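Local coordinates for protein aromatic-L-amino-acid decarboxylase (Catharanthus roseus, PDB 6EEW) that catalyses the pyridoxal-phosphate-dependent decarboxylation of L-tryptophan to tryptamine and of 5-hydroxy-L-tryptophan to serotonin, working as a homodimer, at residues 220-224 / 237-241; 190-194 / 214-219; 410-414 / 489-494. One frame throughout, in Å; residues are numbered along the deposited sequence.

Following the chain from the N terminus, contact 2 comes first: the loop at 190-194, ahead of strand 194-199, is met by 214-219, the loop that follows helix 206-212, so the contact closes round a strand and a helix. Contact 1 opens directly afterwards, where strand 220-223 leaves that loop, and is closed by helix 235-247. The two touch through Ile220 CG1 and Ile215 CG2, 3.8 Å apart, and together finish one margin of the seven-stranded sheet. Contact 3, its centre about 39 Å from that of contact 1, ties the end of helix 375-409 to the C-terminal helix. All three lie in series, without nesting or crossing.

Contact 1. Residues 220-224 / 237-241; sequences IRLIP and VLRKM
Ile223 carries the apolar part of this contact, with its branches shared among three helix residues. Ile223 CG2, anti to the backbone N, reaches Val237 CG1 at 3.3 Å, a tight carbon pair in which the two side chains lie alongside, pointing opposite ways. Ile223 CD1, at the end of the other branch, meets Leu238 CD1 at 3.6 Å. Met241 SD packs on both branches of Ile223, 3.6 Å from Ile223 CG2. Pro224, just past the strand, adds its ring, with Pro224 CD 4.2 Å from Met241 SD.

A different interaction joins Met241 to Arg221. The methionine chain runs out extended and turns at its last torsion (chi3 63°), which sets Met241 CE over the centre of the Arg221 guanidinium, 3.8 Å above its plane. The methyl thus packs on one face of the flat cation, while the polar end of Arg221 is fixed from outside the two segments: NH1 forms a salt bridge with Asp245, a turn further along the same helix.

Backbone bonds from Arg221 and Ile223 pair with strand 194-199 and, for Ile223, with Asp200 just after it. Helix segment 237-241 packs alongside strand 220-223, running nearly antiparallel to it (150°, axes 9.8 Å apart at closest approach): a helix on the outermost strand of the large mixed sheet in the pyridoxal-phosphate-binding domain of a group II decarboxylase.

Contact 2. Residues 190-194 / 214-219; sequences SIGKL and GIYPNN
Tyr216 lays one face of its ring on Gly192, and this is the close-packed part of the contact. Gly192 CA stands over the Tyr216 ring centre, 3.6 Å from the centroid and 14° off the normal, a CH-pi contact made with bare glycine backbone. Ile191 CG2 adds a methyl 3.9 Å from Tyr216 CE1, approaching the ring obliquely, and Ile191 CG1 lies 3.8 Å from Gly214 O. Gly214, with positive phi, ends helix 206-212 in a Schellman motif and starts the loop. Tyr216 OH is hydrogen-bonded to Asp189 of the second subunit, whose Pro188 also packs on the tyrosine.

Deeper in, Asn219 works on the other loop's carbonyls. Its CG stands anti to its own carbonyl carbon (chi1 -67°), which turns the amide toward Gly192 O and Leu194 O. Asn219 ND2 donates to Gly192 O at 2.9 Å and to Leu194 O at 3.3 Å, both bent and weak, the second with an N-H...O angle of only 125°. Asn219 CB sits 3.1 Å from Leu194 O, and Ile215 CG2 touches Leu194 O from 3.7 Å.

The solvent side is looser. Lys193 points away and scarcely takes part, and the 3-10 turn at Pro217 and Asn218 is exposed.

The two loops therefore meet by weak amide bonds to two backbone carbonyls and by glycine-on-ring packing, while the phenol carries the contact into the dimer interface.

Contact 3. Residues 410-414 / 489-494; sequences SDSRF and IQKLTD
A bend at the third torsion of Arg413 (chi3 -55°) brings its NH1 to Asp494 on the helix, and Asp411, with CG turned away from its backbone N (chi1 -170°), sets its carboxylate beside the same guanidinium. Arg413 NH1 donates almost straight (171°) and in plane to Asp494 OD1 at 2.8 Å. Side-on, Arg413 grips Asp411 with NE on OD1 and NH2 on OD2, each oxygen using its syn lone pair; Arg413 NH2 to Asp411 OD2 is 2.8 Å. Asp411 OD1 also accepts from Arg413 N, an Asx turn laid over the type I turn 411-414. Thr493 CG2 lies over the centre of the Arg413 guanidinium, 3.7 Å above its plane.

Asp411 OD2 receives a further, weak bond from Gln490 NE2 at 3.4 Å. Beside the charged groups, Phe414 CZ meets Thr493 OG1 at the ring edge, 3.1 Å away; Ile489 CG2 approaches Phe414 CZ obliquely at 4.1 Å. Thr493 OG1 donates to Ile489 O, one turn back, at 2.9 Å, on the opposite face of that carbonyl from Thr493 N.

An Asp-Arg-Asp salt-bridge network beside a small apolar patch thus pins the turn between helix 375-409 and strand 414-416 to the C-terminal helix, in a helix-over-antiparallel-sheet arrangement.

Contact 1. Residues 220-224 / 237-241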
# COMPACT_ATOMS: atom_id res chain seq x y z
N ILE A 220 -24.34 4.66 -8.90
CA ILE A 220 -23.14 5.49 -8.97
C ILE A 220 -23.45 6.62 -9.94
O ILE A 220 -23.63 6.37 -11.13
CB ILE A 220 -21.93 4.67 -9.44
CG1 ILE A 220 -21.67 3.49 -8.51
CG2 ILE A 220 -20.70 5.55 -9.54
CD1 ILE A 220 -20.52 2.58 -8.96
N ARG A 221 -23.56 7.85 -9.44
CA ARG A 221 -24.06 8.99 -10.21
C ARG A 221 -22.99 10.06 -10.37
O ARG A 221 -22.46 10.58 -9.38
CB ARG A 221 -25.33 9.55 -9.56
CG ARG A 221 -26.40 8.47 -9.35
CD ARG A 221 -27.78 9.07 -9.12
NE ARG A 221 -28.21 9.84 -10.28
CZ ARG A 221 -29.17 10.76 -10.24
NH1 ARG A 221 -29.78 11.02 -9.09
NH2 ARG A 221 -29.51 11.42 -11.34
N LEU A 222 -22.67 10.39 -11.63
CA LEU A 222 -21.75 11.47 -11.96
C LEU A 222 -22.53 12.77 -12.21
O LEU A 222 -23.36 12.84 -13.12
CB LEU A 222 -20.92 11.11 -13.19
CG LEU A 222 -19.97 9.91 -13.22
CD1 LEU A 222 -19.25 9.93 -14.57
CD2 LEU A 222 -18.97 9.95 -12.07
N ILE A 223 -22.22 13.80 -11.44
CA ILE A 223 -22.86 15.10 -11.53
C ILE A 223 -22.32 15.85 -12.75
O ILE A 223 -21.12 16.16 -12.80
CB ILE A 223 -22.67 15.91 -10.25
CG1 ILE A 223 -23.08 15.07 -9.05
CG2 ILE A 223 -23.53 17.15 -10.28
CD1 ILE A 223 -22.49 15.57 -7.75
N PRO A 224 -23.15 16.15 -13.73
CA PRO A 224 -22.67 16.89 -14.90
C PRO A 224 -22.18 18.29 -14.54
O PRO A 224 -22.76 18.98 -13.70
CB PRO A 224 -23.91 16.95 -15.81
CG PRO A 224 -25.07 16.68 -14.89
CD PRO A 224 -24.55 15.73 -13.87
N VAL A 237 -27.28 21.78 -8.94
CA VAL A 237 -27.35 20.52 -9.68
C VAL A 237 -27.41 19.34 -8.72
O VAL A 237 -28.28 18.46 -8.83
CB VAL A 237 -26.15 20.41 -10.64
CG1 VAL A 237 -26.09 19.02 -11.27
CG2 VAL A 237 -26.23 21.47 -11.72
N LEU A 238 -26.49 19.31 -7.76
CA LEU A 238 -26.45 18.21 -6.82
C LEU A 238 -27.71 18.14 -5.98
O LEU A 238 -28.21 17.04 -5.69
CB LEU A 238 -25.22 18.35 -5.92
CG LEU A 238 -25.05 17.40 -4.74
CD1 LEU A 238 -24.95 15.95 -5.20
CD2 LEU A 238 -23.81 17.81 -3.92
N ARG A 239 -28.23 19.29 -5.54
CA ARG A 239 -29.44 19.27 -4.73
C ARG A 239 -30.59 18.70 -5.52
O ARG A 239 -31.38 17.89 -5.00
CB ARG A 239 -29.80 20.67 -4.25
CG ARG A 239 -31.22 20.71 -3.71
CD ARG A 239 -31.57 22.08 -3.21
NE ARG A 239 -30.72 22.47 -2.10
CZ ARG A 239 -30.94 22.10 -0.84
NH1 ARG A 239 -31.99 21.34 -0.54
NH2 ARG A 239 -30.11 22.51 0.11
N LYS A 240 -30.72 19.10 -6.78
CA LYS A 240 -31.79 18.58 -7.61
C LYS A 240 -31.66 17.06 -7.73
O LYS A 240 -32.65 16.32 -7.56
CB LYS A 240 -31.75 19.25 -8.99
CG LYS A 240 -32.82 18.77 -9.93
CD LYS A 240 -34.18 19.02 -9.28
CE LYS A 240 -35.33 18.54 -10.15
NZ LYS A 240 -36.62 18.67 -9.43
N MET A 241 -30.44 16.57 -7.98
CA MET A 241 -30.23 15.13 -8.09
C MET A 241 -30.58 14.41 -6.80
O MET A 241 -31.27 13.38 -6.81
CB MET A 241 -28.78 14.84 -8.49
CG MET A 241 -28.39 15.36 -9.88
SD MET A 241 -26.62 15.22 -10.22
CE MET A 241 -26.39 13.44 -10.15

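Contact 2. Residues 190-194 / 214-219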
# COMPACT_ATOMS: atom_id res chain seq x y z
N SER A 190 -30.67 -3.37 2.11
CA SER A 190 -30.85 -2.00 1.65
C SER A 190 -29.69 -1.52 0.79
O SER A 190 -29.75 -0.38 0.31
CB SER A 190 -31.03 -1.07 2.85
OG SER A 190 -29.85 -1.04 3.63
N ILE A 191 -28.67 -2.34 0.56
CA ILE A 191 -27.52 -1.91 -0.24
C ILE A 191 -27.98 -1.45 -1.62
O ILE A 191 -27.34 -0.58 -2.24
CB ILE A 191 -26.45 -3.02 -0.33
CG1 ILE A 191 -25.25 -2.57 -1.16
CG2 ILE A 191 -27.02 -4.27 -0.95
CD1 ILE A 191 -24.49 -1.43 -0.59
N GLY A 192 -29.07 -2.01 -2.12
CA GLY A 192 -29.61 -1.65 -3.42
C GLY A 192 -30.25 -0.28 -3.50
O GLY A 192 -30.68 0.12 -4.58
N LYS A 193 -30.36 0.43 -2.37
CA LYS A 193 -30.91 1.78 -2.32
C LYS A 193 -29.84 2.87 -2.22
O LYS A 193 -30.17 4.04 -2.41
CB LYS A 193 -31.86 1.92 -1.13
CG LYS A 193 -33.05 1.00 -1.21
CD LYS A 193 -33.97 1.14 -0.01
CE LYS A 193 -35.16 0.20 -0.16
NZ LYS A 193 -36.13 0.34 0.96
N LEU A 194 -28.60 2.50 -1.91
CA LEU A 194 -27.58 3.48 -1.55
C LEU A 194 -26.98 4.11 -2.80
O LEU A 194 -26.47 3.40 -3.68
CB LEU A 194 -26.50 2.81 -0.70
CG LEU A 194 -27.05 1.98 0.46
CD1 LEU A 194 -25.92 1.50 1.37
CD2 LEU A 194 -28.11 2.73 1.25
N GLY A 214 -19.32 -2.41 -3.55
CA GLY A 214 -20.58 -3.08 -3.76
C GLY A 214 -21.73 -2.18 -4.12
O GLY A 214 -22.87 -2.66 -4.18
N ILE A 215 -21.48 -0.90 -4.39
CA ILE A 215 -22.56 -0.03 -4.84
C ILE A 215 -23.11 -0.58 -6.15
O ILE A 215 -22.34 -0.94 -7.05
CB ILE A 215 -22.05 1.41 -5.01
CG1 ILE A 215 -21.31 1.88 -3.76
CG2 ILE A 215 -23.23 2.36 -5.22
CD1 ILE A 215 -22.21 2.02 -2.54
N TYR A 216 -24.43 -0.69 -6.24
CA TYR A 216 -25.02 -1.17 -7.48
C TYR A 216 -24.57 -0.28 -8.64
O TYR A 216 -24.39 0.93 -8.47
CB TYR A 216 -26.54 -1.18 -7.39
CG TYR A 216 -27.13 -2.33 -6.60
CD1 TYR A 216 -26.41 -2.98 -5.60
CD2 TYR A 216 -28.41 -2.77 -6.87
CE1 TYR A 216 -26.97 -4.04 -4.88
CE2 TYR A 216 -28.98 -3.81 -6.17
CZ TYR A 216 -28.26 -4.45 -5.18
OH TYR A 216 -28.87 -5.51 -4.50
N PRO A 217 -24.37 -0.86 -9.82
CA PRO A 217 -23.90 -0.06 -10.97
C PRO A 217 -24.71 1.19 -11.23
O PRO A 217 -24.14 2.26 -11.48
CB PRO A 217 -24.00 -1.06 -12.13
CG PRO A 217 -23.73 -2.38 -11.48
CD PRO A 217 -24.34 -2.31 -10.11
N ASN A 218 -26.04 1.09 -11.18
CA ASN A 218 -26.92 2.22 -11.45
C ASN A 218 -27.03 3.20 -10.29
O ASN A 218 -27.68 4.24 -10.45
CB ASN A 218 -28.32 1.73 -11.83
CG ASN A 218 -28.36 1.14 -13.22
OD1 ASN A 218 -27.59 1.54 -14.09
ND2 ASN A 218 -29.26 0.18 -13.44
N ASN A 219 -26.42 2.92 -9.14
CA ASN A 219 -26.47 3.85 -8.01
C ASN A 219 -25.19 4.66 -7.87
O ASN A 219 -24.98 5.29 -6.82
CB ASN A 219 -26.77 3.09 -6.72
CG ASN A 219 -28.16 2.49 -6.71
OD1 ASN A 219 -28.96 2.72 -7.62
ND2 ASN A 219 -28.47 1.74 -5.66

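Contact 3. Residues 410-414 / 489-494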
# COMPACT_ATOMS: atom_id res chain seq x y z
N SER A 410 0.25 36.20 -23.66
CA SER A 410 0.89 37.18 -24.54
C SER A 410 0.89 36.73 -25.99
O SER A 410 1.21 37.54 -26.87
CB SER A 410 2.32 37.46 -24.10
OG SER A 410 2.36 37.95 -22.77
N ASP A 411 0.54 35.47 -26.27
CA ASP A 411 0.53 34.94 -27.63
C ASP A 411 -0.91 34.73 -28.05
O ASP A 411 -1.61 33.87 -27.51
CB ASP A 411 1.33 33.64 -27.73
CG ASP A 411 1.54 33.22 -29.18
OD1 ASP A 411 0.61 33.41 -29.99
OD2 ASP A 411 2.63 32.69 -29.49
N SER A 412 -1.36 35.53 -29.03
CA SER A 412 -2.74 35.53 -29.47
C SER A 412 -3.12 34.27 -30.23
O SER A 412 -4.30 34.09 -30.54
CB SER A 412 -3.01 36.78 -30.32
OG SER A 412 -2.08 36.86 -31.38
N ARG A 413 -2.14 33.44 -30.59
CA ARG A 413 -2.46 32.17 -31.23
C ARG A 413 -2.97 31.15 -30.22
O ARG A 413 -3.75 30.26 -30.58
CB ARG A 413 -1.22 31.61 -31.93
CG ARG A 413 -0.65 32.51 -33.00
CD ARG A 413 0.69 31.99 -33.51
NE ARG A 413 1.66 31.78 -32.44
CZ ARG A 413 2.92 31.41 -32.64
NH1 ARG A 413 3.37 31.21 -33.87
NH2 ARG A 413 3.73 31.24 -31.60
N PHE A 414 -2.59 31.30 -28.96
CA PHE A 414 -2.96 30.39 -27.89
C PHE A 414 -4.06 31.01 -27.03
O PHE A 414 -4.32 32.21 -27.08
CB PHE A 414 -1.73 30.08 -27.02
CG PHE A 414 -0.65 29.33 -27.75
CD1 PHE A 414 0.29 30.00 -28.50
CD2 PHE A 414 -0.54 27.96 -27.62
CE1 PHE A 414 1.29 29.32 -29.16
CE2 PHE A 414 0.46 27.26 -28.27
CZ PHE A 414 1.38 27.94 -29.04
N ILE A 489 7.91 25.35 -27.17
CA ILE A 489 6.53 25.33 -27.62
C ILE A 489 6.33 26.32 -28.76
O ILE A 489 5.73 26.00 -29.79
CB ILE A 489 5.58 25.61 -26.44
CG1 ILE A 489 5.72 24.51 -25.38
CG2 ILE A 489 4.15 25.76 -26.94
CD1 ILE A 489 4.88 24.71 -24.14
N GLN A 490 6.87 27.53 -28.59
CA GLN A 490 6.72 28.54 -29.64
C GLN A 490 7.45 28.12 -30.92
O GLN A 490 6.93 28.32 -32.02
CB GLN A 490 7.23 29.90 -29.15
CG GLN A 490 6.23 30.66 -28.30
CD GLN A 490 6.68 32.07 -27.98
OE1 GLN A 490 7.81 32.28 -27.51
NE2 GLN A 490 5.82 33.05 -28.24
N LYS A 491 8.65 27.54 -30.79
CA LYS A 491 9.36 27.10 -31.98
C LYS A 491 8.58 26.03 -32.73
O LYS A 491 8.45 26.08 -33.96
CB LYS A 491 10.76 26.57 -31.63
CG LYS A 491 11.52 26.07 -32.87
CD LYS A 491 12.90 25.53 -32.55
CE LYS A 491 12.84 24.22 -31.79
NZ LYS A 491 14.19 23.59 -31.64
N LEU A 492 8.06 25.04 -32.00
CA LEU A 492 7.32 23.97 -32.65
C LEU A 492 6.01 24.48 -33.24
O LEU A 492 5.54 23.95 -34.25
CB LEU A 492 7.06 22.83 -31.66
CG LEU A 492 8.33 22.15 -31.16
CD1 LEU A 492 8.02 20.99 -30.22
CD2 LEU A 492 9.17 21.68 -32.34
N THR A 493 5.42 25.51 -32.64
CA THR A 493 4.22 26.10 -33.23
C THR A 493 4.57 26.83 -34.52
O THR A 493 3.85 26.70 -35.52
CB THR A 493 3.56 27.05 -32.24
OG1 THR A 493 3.17 26.33 -31.06
CG2 THR A 493 2.33 27.70 -32.86
N ASP A 494 5.68 27.56 -34.54
CA ASP A 494 6.12 28.20 -35.78
C ASP A 494 6.34 27.16 -36.87
O ASP A 494 5.82 27.29 -37.98
CB ASP A 494 7.40 29.01 -35.54
CG ASP A 494 7.18 30.19 -34.61
OD1 ASP A 494 6.01 30.63 -34.45
OD2 ASP A 494 8.17 30.70 -34.04